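Local coordinates for O-methyltransferase family 2 (Planctopirus limnophila, PDB 5I2H), which probably transfers a methyl group from S-adenosyl-L-methionine to a hydroxyl oxygen of its substrate, and can bind the flavone apigenin, at residues Ile314-Tyr317 with Ser318-Leu321; Leu120-Val123 with Glu124-Ser128; Val302-Asn305 with Ser306-Gly310. One frame throughout, in Å; residues are numbered along the deposited sequence.

Overall arrangement
Contacts 1 and 2 are about two turns each of helices 312-324 and 117-128, whereas contact 3 is a loop between strand 296-301 and helix 312-324. Contact 1 is buried, its centre about 9 Å from that of the chain, and its tyrosine reaches bound apigenin. The centre of contact 2 lies about 20 Å from the chain centre, with Leu122, Val123 and Leu126 buried and Glu124 and Lys127 exposed; both helices pack on helices 26-39 and 64-76. Contact 3, partly buried, differs in adding side-chain amide and hydroxyl bonds to its backbone ones. It touches contact 1, Ile314 CG2 lying 3.7 Å from Leu304 CD2, while about 13 Å separates the nearest atoms of contacts 2 and 3.

Contact 1: residues Ile314-Tyr317 with Ser318-Leu321; sequences IALY and SLAL. With AGI (5,7-dihydroxy-2-(4-hydroxyphenyl)-4H-chromen-4-one), chain C.
Tyr317 and Leu321 lie one turn apart on helix 312-324, where Tyr317 forms part of the apigenin pocket. The tyrosine has CG anti to its backbone N (chi1 180°), a torsion that carries the ring forward along the helix, over the next turn. There Leu321 meets one face of it: CD1 of Leu321 stands 4.1 Å from the ring centroid and only 14° off the normal, a CH-pi contact displaced toward the rim. CD2 of the same leucine comes within 4.0 Å of Tyr317 CE1. Four i to i+4 backbone bonds run through this stretch, among them Leu321 N to Tyr317 O at 2.9 Å. On another side of the helix Leu316 CD2 meets Leu319 CD1 at 4.0 Å, and both leucines also pack on helix 26-39. Ser318 OG is hydrogen-bonded to Ala329 N, outside the helix.

Apigenin approaches the edge of the Tyr317 ring, the ligand carbon CAN lying in the ring plane. Tyr317 OH is 2.6 Å from the 7-hydroxyl oxygen OAC, a hydrogen bond in which either could donate, although crowding makes the OH position less certain. Arg168 bonds to both Tyr317 OH and the ligand, and Tyr109 of the second subunit also bonds to apigenin. The chemistry thus divides the tyrosine: an apolar contact braces its ring face, and its hydroxyl, probably shared between Arg168 and the flavone, faces the pocket.

Contact 2: residues Leu120-Val123 with Glu124-Ser128; sequences LALV and ERLKS
Lys127 lies along Val123 in the same direction, whereas Leu126 slants across Leu122. In the first pair, the extended lysine chain passes alongside the valine, bringing its CE to 3.6 Å from Val123 CG1. The aliphatic part of Lys127 therefore does the touching, and its CD also lies 3.8 Å from the same methyl. In the second pair, chi1 of 175° swings CG of Leu122 to the carbonyl side, within reach of Leu126, whose CD1 meets that Leu122 CG at 4.0 Å.

All four residues belong to helix 117-128, an amphipathic segment packed on other helices. Leu122 and Val123 rest on helix 26-39, while Leu126 meets helix 64-76 and, through Phe322, helix 312-324. Four i to i+4 backbone bonds link the two halves, as Leu126 N to Leu122 O at 2.9 Å illustrates, with an angle of 166° at the hydrogen.

Arg125, which has two conformers, in one of them bends at chi2 and chi3 and folds back, with Ala121 O under the rim of one guanidinium face; this placement is tentative, and NH1 makes no hydrogen bond to that oxygen. At the helix end Glu124 O is gripped twice by Ser128, whose OG (2.8 Å) and N (2.9 Å) reach Glu124 O from opposite faces of the carbonyl plane.

Contact 3: residues Val302-Asn305 with Ser306-Gly310; sequences VLLN and SDLTG
Asn305 and Thr309 are joined by side-chain hydrogen bonds within the loop between strand 296-301 and helix 312-324. The loop is pinned at its base by Asn305 N, which donates to Gly310 O at 2.8 Å with a nearly straight 174° angle. Between these ends runs a type I beta turn, Asn305 to Leu308, closed by Leu308 N bonding to Asn305 O at 3.0 Å. The asparagine side chain turns back over the loop: chi1 of 63° places its amide between backbone N and carbonyl carbon. OD1 of Asn305 takes Thr309 N in plane, on a lone pair, at 2.8 Å, and ND2 gives a hydrogen to Thr309 OG1 at 3.0 Å. An alanine here would remove both amide bonds and probably leave Thr309 N without its acceptor and the loop freer to shift. On the buried side Leu304 and Leu308 meet at about a right angle, CB of Leu304 lying 3.9 Å from Leu308 CD2, and Leu304 also packs on Thr72. The connection follows the fifth strand of the mixed seven-stranded sheet, whose order 3-2-1-4-5-7-6 is that of the class I methyltransferase fold.

Contact 1: residues Ile314-Tyr317 with Ser318-Leu321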
ATOM      1  N   ILE A 314       6.248   9.509  -1.765  1.00 11.05           N
ATOM      2  CA  ILE A 314       6.107  10.464  -2.876  1.00  9.59           C
ATOM      3  C   ILE A 314       6.177   9.716  -4.202  1.00  8.08           C
ATOM      4  O   ILE A 314       5.475  10.076  -5.163  1.00 10.23           O
ATOM      5  CB  ILE A 314       7.162  11.590  -2.798  1.00 11.59           C
ATOM      6  CG1 ILE A 314       7.092  12.312  -1.448  1.00 13.43           C
ATOM      7  CG2 ILE A 314       6.987  12.619  -3.931  1.00  9.74           C
ATOM      8  CD1 ILE A 314       5.681  12.697  -1.034  1.00 14.18           C
ATOM      9  N   ALA A 315       6.971   8.641  -4.268  1.00  8.20           N
ATOM     10  CA  ALA A 315       7.040   7.862  -5.503  1.00  8.65           C
ATOM     11  C   ALA A 315       5.693   7.190  -5.797  1.00 10.15           C
ATOM     12  O   ALA A 315       5.278   7.081  -6.970  1.00  9.39           O
ATOM     13  CB  ALA A 315       8.179   6.843  -5.398  1.00  9.92           C
ATOM     14  N   LEU A 316       4.981   6.751  -4.758  1.00  9.22           N
ATOM     15  CA  LEU A 316       3.664   6.152  -5.003  1.00  9.82           C
ATOM     16  C   LEU A 316       2.640   7.212  -5.382  1.00 10.95           C
ATOM     17  O   LEU A 316       1.826   7.006  -6.287  1.00 11.66           O
ATOM     18  CB  LEU A 316       3.194   5.345  -3.785  1.00  9.58           C
ATOM     19  CG  LEU A 316       4.100   4.134  -3.438  1.00 11.07           C
ATOM     20  CD1 LEU A 316       3.505   3.339  -2.261  1.00 10.79           C
ATOM     21  CD2 LEU A 316       4.283   3.196  -4.685  1.00 11.37           C
ATOM     22  N   TYR A 317       2.658   8.350  -4.691  1.00 10.85           N
ATOM     23  CA  TYR A 317       1.784   9.457  -5.066  1.00 10.41           C
ATOM     24  C   TYR A 317       2.069   9.906  -6.496  1.00 10.20           C
ATOM     25  O   TYR A 317       1.141  10.232  -7.254  1.00 10.21           O
ATOM     26  CB  TYR A 317       1.970  10.588  -4.054  1.00 11.81           C
ATOM     27  CG  TYR A 317       1.134  11.804  -4.306  1.00 13.15           C
ATOM     28  CD1 TYR A 317      -0.168  11.700  -4.770  1.00 15.55           C
ATOM     29  CD2 TYR A 317       1.638  13.057  -4.032  1.00 16.77           C
ATOM     30  CE1 TYR A 317      -0.941  12.831  -4.975  1.00 16.33           C
ATOM     31  CE2 TYR A 317       0.875  14.194  -4.237  1.00 18.11           C
ATOM     32  CZ  TYR A 317      -0.402  14.070  -4.723  1.00 18.21           C
ATOM     33  OH  TYR A 317      -1.161  15.200  -4.905  1.00 19.72           O
ATOM     34  N   SER A 318       3.349   9.886  -6.898  1.00  9.59           N
ATOM     35  CA  SER A 318       3.714  10.215  -8.278  1.00 11.41           C
ATOM     36  C   SER A 318       3.047   9.284  -9.292  1.00 11.38           C
ATOM     37  O   SER A 318       2.629   9.725 -10.374  1.00 10.43           O
ATOM     38  CB  SER A 318       5.229  10.162  -8.422  1.00  9.68           C
ATOM     39  OG  SER A 318       5.596  10.807  -9.620  1.00 10.57           O
ATOM     40  N   LEU A 319       2.948   7.989  -8.968  1.00 10.49           N
ATOM     41  CA  LEU A 319       2.221   7.071  -9.840  1.00 11.24           C
ATOM     42  C   LEU A 319       0.750   7.437  -9.940  1.00 12.79           C
ATOM     43  O   LEU A 319       0.153   7.301 -11.013  1.00 12.27           O
ATOM     44  CB  LEU A 319       2.375   5.640  -9.353  1.00 10.46           C
ATOM     45  CG  LEU A 319       3.776   5.093  -9.585  1.00 10.71           C
ATOM     46  CD1 LEU A 319       4.063   3.895  -8.623  1.00 12.41           C
ATOM     47  CD2 LEU A 319       3.966   4.670 -11.058  1.00 14.48           C
ATOM     48  N   ALA A 320       0.144   7.888  -8.833  1.00 12.02           N
ATOM     49  CA  ALA A 320      -1.234   8.375  -8.903  1.00 12.43           C
ATOM     50  C   ALA A 320      -1.335   9.582  -9.829  1.00 11.81           C
ATOM     51  O   ALA A 320      -2.246   9.667 -10.652  1.00 14.02           O
ATOM     52  CB  ALA A 320      -1.760   8.744  -7.513  1.00 12.17           C
ATOM     53  N   LEU A 321      -0.404  10.538  -9.694  1.00 11.13           N
ATOM     54  CA  LEU A 321      -0.436  11.728 -10.553  1.00 11.21           C
ATOM     55  C   LEU A 321      -0.194  11.359 -12.015  1.00 12.36           C
ATOM     56  O   LEU A 321      -0.830  11.917 -12.933  1.00 13.90           O
ATOM     57  CB  LEU A 321       0.608  12.738 -10.072  1.00 11.23           C
ATOM     58  CG  LEU A 321       0.349  13.333  -8.683  1.00 13.66           C
ATOM     59  CD1 LEU A 321       1.563  14.130  -8.252  1.00 15.83           C
ATOM     60  CD2 LEU A 321      -0.938  14.202  -8.680  1.00 13.53           C
TER
HETATM   61  CAG AGI C 501      -8.397  13.293  -9.527  1.00 46.44           C
HETATM   62  CAE AGI C 501      -9.414  12.470 -10.003  1.00 47.01           C
HETATM   63  CAM AGI C 501      -9.844  12.621 -11.318  1.00 47.54           C
HETATM   64  OAB AGI C 501     -10.839  11.800 -11.765  1.00 48.49           O
HETATM   65  CAF AGI C 501      -9.263  13.590 -12.153  1.00 47.10           C
HETATM   66  CAH AGI C 501      -8.239  14.416 -11.676  1.00 46.65           C
HETATM   67  CAP AGI C 501      -7.813  14.259 -10.355  1.00 45.12           C
HETATM   68  CAQ AGI C 501      -6.737  15.069  -9.723  1.00 42.50           C
HETATM   69  OAL AGI C 501      -6.313  14.543  -8.525  1.00 40.41           O
HETATM   70  CAJ AGI C 501      -6.193  16.249 -10.261  1.00 40.70           C
HETATM   71  CAR AGI C 501      -5.171  16.926  -9.567  1.00 38.44           C
HETATM   72  OAA AGI C 501      -4.688  17.991 -10.024  1.00 34.76           O
HETATM   73  CAT AGI C 501      -4.693  16.367  -8.248  1.00 38.64           C
HETATM   74  CAS AGI C 501      -5.330  15.118  -7.770  1.00 38.35           C
HETATM   75  CAK AGI C 501      -4.948  14.530  -6.577  1.00 35.64           C
HETATM   76  CAN AGI C 501      -3.958  15.113  -5.810  1.00 34.15           C
HETATM   77  OAC AGI C 501      -3.643  14.502  -4.644  1.00 31.85           O
HETATM   78  CAI AGI C 501      -3.314  16.300  -6.192  1.00 35.47           C
HETATM   79  CAO AGI C 501      -3.628  16.957  -7.370  1.00 36.68           C
HETATM   80  OAD AGI C 501      -2.967  18.089  -7.674  1.00 36.69           O

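Contact 2: residues Leu120-Val123 with Glu124-Ser128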
ATOM      1  N   LEU A 120      -3.896  -3.652 -14.762  1.00 14.10           N
ATOM      2  CA  LEU A 120      -4.104  -3.429 -16.191  1.00 13.18           C
ATOM      3  C   LEU A 120      -4.220  -1.944 -16.525  1.00 14.47           C
ATOM      4  O   LEU A 120      -3.698  -1.499 -17.556  1.00 15.73           O
ATOM      5  CB  LEU A 120      -5.357  -4.172 -16.663  1.00 14.17           C
ATOM      6  CG  LEU A 120      -5.228  -5.691 -16.546  1.00 17.26           C
ATOM      7  CD1 LEU A 120      -6.550  -6.349 -16.924  1.00 18.93           C
ATOM      8  CD2 LEU A 120      -4.074  -6.152 -17.474  1.00 17.72           C
ATOM      9  N   ALA A 121      -4.914  -1.166 -15.675  1.00 13.93           N
ATOM     10  CA  ALA A 121      -5.033   0.270 -15.912  1.00 14.83           C
ATOM     11  C   ALA A 121      -3.668   0.935 -15.882  1.00 14.32           C
ATOM     12  O   ALA A 121      -3.361   1.798 -16.718  1.00 16.69           O
ATOM     13  CB  ALA A 121      -5.959   0.906 -14.874  1.00 14.67           C
ATOM     14  N   LEU A 122      -2.832   0.560 -14.909  1.00 15.52           N
ATOM     15  CA  LEU A 122      -1.530   1.201 -14.821  1.00 13.95           C
ATOM     16  C   LEU A 122      -0.666   0.812 -16.007  1.00 14.47           C
ATOM     17  O   LEU A 122       0.047   1.663 -16.552  1.00 15.38           O
ATOM     18  CB  LEU A 122      -0.850   0.857 -13.496  1.00 13.46           C
ATOM     19  CG  LEU A 122       0.582   1.392 -13.351  1.00 12.77           C
ATOM     20  CD1 LEU A 122       0.591   2.902 -13.308  1.00 14.01           C
ATOM     21  CD2 LEU A 122       1.288   0.822 -12.100  1.00 11.70           C
ATOM     22  N   VAL A 123      -0.743  -0.458 -16.442  1.00 14.11           N
ATOM     23  CA  VAL A 123       0.014  -0.890 -17.620  1.00 13.75           C
ATOM     24  C   VAL A 123      -0.414  -0.099 -18.842  1.00 15.30           C
ATOM     25  O   VAL A 123       0.424   0.367 -19.625  1.00 16.55           O
ATOM     26  CB  VAL A 123      -0.136  -2.403 -17.859  1.00 14.39           C
ATOM     27  CG1 VAL A 123       0.484  -2.787 -19.212  1.00 16.14           C
ATOM     28  CG2 VAL A 123       0.583  -3.178 -16.735  1.00 14.96           C
ATOM     29  N   GLU A 124      -1.723   0.028 -19.043  1.00 16.66           N
ATOM     30  CA  GLU A 124      -2.225   0.784 -20.189  1.00 19.16           C
ATOM     31  C   GLU A 124      -1.759   2.233 -20.156  1.00 19.36           C
ATOM     32  O   GLU A 124      -1.367   2.787 -21.195  1.00 20.78           O
ATOM     33  CB  GLU A 124      -3.750   0.712 -20.235  1.00 24.13           C
ATOM     34  CG  GLU A 124      -4.346   1.535 -21.365  1.00 31.66           C
ATOM     35  CD  GLU A 124      -3.871   1.093 -22.762  1.00 39.23           C
ATOM     36  OE1 GLU A 124      -3.536  -0.106 -22.949  1.00 42.80           O
ATOM     37  OE2 GLU A 124      -3.838   1.955 -23.677  1.00 41.75           O
ATOM     38  N   ARG A 125      -1.842   2.876 -18.976  0.51 18.23           N
ATOM     39  CA  ARG A 125      -1.335   4.238 -18.814  0.51 18.92           C
ATOM     40  C   ARG A 125       0.133   4.321 -19.197  0.51 17.70           C
ATOM     41  O   ARG A 125       0.539   5.201 -19.968  0.51 17.94           O
ATOM     42  CB  ARG A 125      -1.509   4.722 -17.367  0.51 20.24           C
ATOM     43  CG  ARG A 125      -2.937   4.915 -16.867  0.51 24.20           C
ATOM     44  CD  ARG A 125      -3.779   5.871 -17.737  0.51 27.04           C
ATOM     45  NE  ARG A 125      -4.497   5.174 -18.806  0.51 29.45           N
ATOM     46  CZ  ARG A 125      -5.505   4.322 -18.612  0.51 29.40           C
ATOM     47  NH1 ARG A 125      -5.930   4.048 -17.384  0.51 26.52           N
ATOM     48  NH2 ARG A 125      -6.092   3.743 -19.655  0.51 30.21           N
ATOM     49  N   LEU A 126       0.953   3.423 -18.641  1.00 17.22           N
ATOM     50  CA  LEU A 126       2.391   3.448 -18.910  1.00 16.57           C
ATOM     51  C   LEU A 126       2.659   3.281 -20.400  1.00 18.30           C
ATOM     52  O   LEU A 126       3.437   4.038 -20.995  1.00 19.11           O
ATOM     53  CB  LEU A 126       3.118   2.353 -18.117  1.00 14.93           C
ATOM     54  CG  LEU A 126       3.243   2.534 -16.587  1.00 13.64           C
ATOM     55  CD1 LEU A 126       3.644   1.210 -15.919  1.00 12.25           C
ATOM     56  CD2 LEU A 126       4.249   3.620 -16.216  1.00 15.18           C
ATOM     57  N   LYS A 127       2.013   2.295 -21.019  1.00 18.17           N
ATOM     58  CA  LYS A 127       2.321   1.984 -22.412  1.00 20.96           C
ATOM     59  C   LYS A 127       1.793   3.045 -23.366  1.00 22.74           C
ATOM     60  O   LYS A 127       2.395   3.291 -24.424  1.00 24.71           O
ATOM     61  CB  LYS A 127       1.730   0.628 -22.793  1.00 23.32           C
ATOM     62  CG  LYS A 127       2.437  -0.550 -22.231  1.00 26.21           C
ATOM     63  CD  LYS A 127       1.705  -1.781 -22.696  1.00 31.35           C
ATOM     64  CE  LYS A 127       2.414  -3.047 -22.276  1.00 34.80           C
ATOM     65  NZ  LYS A 127       1.800  -4.223 -22.959  1.00 37.03           N
ATOM     66  N   SER A 128       0.665   3.662 -23.036  1.00 23.57           N
ATOM     67  CA  SER A 128       0.038   4.594 -23.953  1.00 25.42           C
ATOM     68  C   SER A 128       0.549   6.016 -23.800  1.00 26.41           C
ATOM     69  O   SER A 128       0.223   6.869 -24.633  1.00 27.72           O
ATOM     70  CB  SER A 128      -1.482   4.572 -23.769  1.00 27.79           C
ATOM     71  OG  SER A 128      -1.859   5.173 -22.537  1.00 32.29           O
TER

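Contact 3: residues Val302-Asn305 with Ser306-Gly310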
ATOM      1  N   VAL A 302       4.785  18.588  -3.584  1.00  9.02           N
ATOM      2  CA  VAL A 302       5.583  17.557  -2.932  1.00  8.48           C
ATOM      3  C   VAL A 302       6.938  17.505  -3.632  1.00 11.66           C
ATOM      4  O   VAL A 302       7.113  18.089  -4.716  1.00 12.74           O
ATOM      5  CB  VAL A 302       4.875  16.187  -2.956  1.00  9.48           C
ATOM      6  CG1 VAL A 302       3.597  16.249  -2.118  1.00 11.28           C
ATOM      7  CG2 VAL A 302       4.599  15.723  -4.432  1.00 10.48           C
ATOM      8  N   LEU A 303       7.906  16.821  -3.028  1.00 10.17           N
ATOM      9  CA  LEU A 303       9.252  16.742  -3.596  1.00 11.38           C
ATOM     10  C   LEU A 303       9.771  15.313  -3.612  1.00  9.86           C
ATOM     11  O   LEU A 303       9.827  14.662  -2.562  1.00 13.02           O
ATOM     12  CB  LEU A 303      10.232  17.601  -2.810  1.00 11.38           C
ATOM     13  CG  LEU A 303       9.931  19.097  -2.818  1.00 12.82           C
ATOM     14  CD1 LEU A 303      10.893  19.805  -1.807  1.00 16.32           C
ATOM     15  CD2 LEU A 303      10.032  19.693  -4.221  1.00 13.99           C
ATOM     16  N   LEU A 304      10.178  14.845  -4.792  1.00  9.16           N
ATOM     17  CA  LEU A 304      11.100  13.720  -4.876  1.00  9.86           C
ATOM     18  C   LEU A 304      12.499  14.174  -4.494  1.00 11.16           C
ATOM     19  O   LEU A 304      12.841  15.367  -4.611  1.00 12.11           O
ATOM     20  CB  LEU A 304      11.139  13.139  -6.290  1.00  9.84           C
ATOM     21  CG  LEU A 304       9.887  12.389  -6.716  1.00 10.26           C
ATOM     22  CD1 LEU A 304       9.947  12.092  -8.183  1.00  9.29           C
ATOM     23  CD2 LEU A 304       9.732  11.063  -5.920  1.00 11.58           C
ATOM     24  N   ASN A 305      13.330  13.204  -4.069  1.00 12.02           N
ATOM     25  CA  ASN A 305      14.718  13.527  -3.758  1.00 13.08           C
ATOM     26  C   ASN A 305      15.478  13.826  -5.057  1.00 15.09           C
ATOM     27  O   ASN A 305      14.954  13.660  -6.166  1.00 14.86           O
ATOM     28  CB  ASN A 305      15.372  12.410  -2.930  1.00 14.55           C
ATOM     29  CG  ASN A 305      15.454  11.083  -3.661  1.00 15.18           C
ATOM     30  OD1 ASN A 305      15.371  11.019  -4.883  1.00 16.65           O
ATOM     31  ND2 ASN A 305      15.664  10.007  -2.898  1.00 15.73           N
ATOM     32  N   SER A 306      16.718  14.311  -4.920  1.00 17.38           N
ATOM     33  CA  SER A 306      17.406  14.877  -6.078  1.00 19.28           C
ATOM     34  C   SER A 306      17.777  13.835  -7.130  1.00 18.59           C
ATOM     35  O   SER A 306      17.934  14.187  -8.300  1.00 18.45           O
ATOM     36  CB  SER A 306      18.646  15.652  -5.624  1.00 22.37           C
ATOM     37  OG  SER A 306      19.558  14.785  -4.970  1.00 27.36           O
ATOM     38  N   ASP A 307      17.904  12.556  -6.797  0.54 18.09           N
ATOM     39  CA  ASP A 307      18.141  11.625  -7.892  0.54 17.43           C
ATOM     40  C   ASP A 307      16.906  10.803  -8.216  0.54 14.04           C
ATOM     41  O   ASP A 307      17.008   9.768  -8.882  0.54 13.05           O
ATOM     42  CB  ASP A 307      19.357  10.737  -7.628  0.54 19.84           C
ATOM     43  CG  ASP A 307      19.152   9.776  -6.485  0.54 21.12           C
ATOM     44  OD1 ASP A 307      18.178   9.970  -5.726  0.54 20.82           O
ATOM     45  OD2 ASP A 307      19.988   8.842  -6.344  0.54 22.72           O
ATOM     46  N   LEU A 308      15.731  11.277  -7.803  1.00 13.37           N
ATOM     47  CA  LEU A 308      14.457  10.653  -8.174  1.00 12.92           C
ATOM     48  C   LEU A 308      14.425   9.166  -7.818  1.00 12.27           C
ATOM     49  O   LEU A 308      13.978   8.324  -8.595  1.00 12.84           O
ATOM     50  CB  LEU A 308      14.149  10.867  -9.654  1.00 12.39           C
ATOM     51  CG  LEU A 308      14.334  12.293 -10.182  1.00 13.54           C
ATOM     52  CD1 LEU A 308      13.964  12.329 -11.687  1.00 13.83           C
ATOM     53  CD2 LEU A 308      13.482  13.278  -9.364  1.00 12.22           C
ATOM     54  N   THR A 309      14.863   8.845  -6.609  1.00 13.03           N
ATOM     55  CA  THR A 309      14.833   7.477  -6.122  1.00 11.51           C
ATOM     56  C   THR A 309      13.914   7.297  -4.928  1.00 12.60           C
ATOM     57  O   THR A 309      13.885   6.208  -4.346  1.00 13.29           O
ATOM     58  CB  THR A 309      16.240   7.010  -5.738  1.00 12.32           C
ATOM     59  OG1 THR A 309      16.775   7.913  -4.759  1.00 13.94           O
ATOM     60  CG2 THR A 309      17.131   6.984  -6.974  1.00 13.15           C
ATOM     61  N   GLY A 310      13.211   8.329  -4.519  1.00 11.65           N
ATOM     62  CA  GLY A 310      12.348   8.247  -3.361  1.00 11.87           C
ATOM     63  C   GLY A 310      11.985   9.667  -2.954  1.00 11.40           C
ATOM     64  O   GLY A 310      12.228  10.628  -3.723  1.00 11.95           O
TER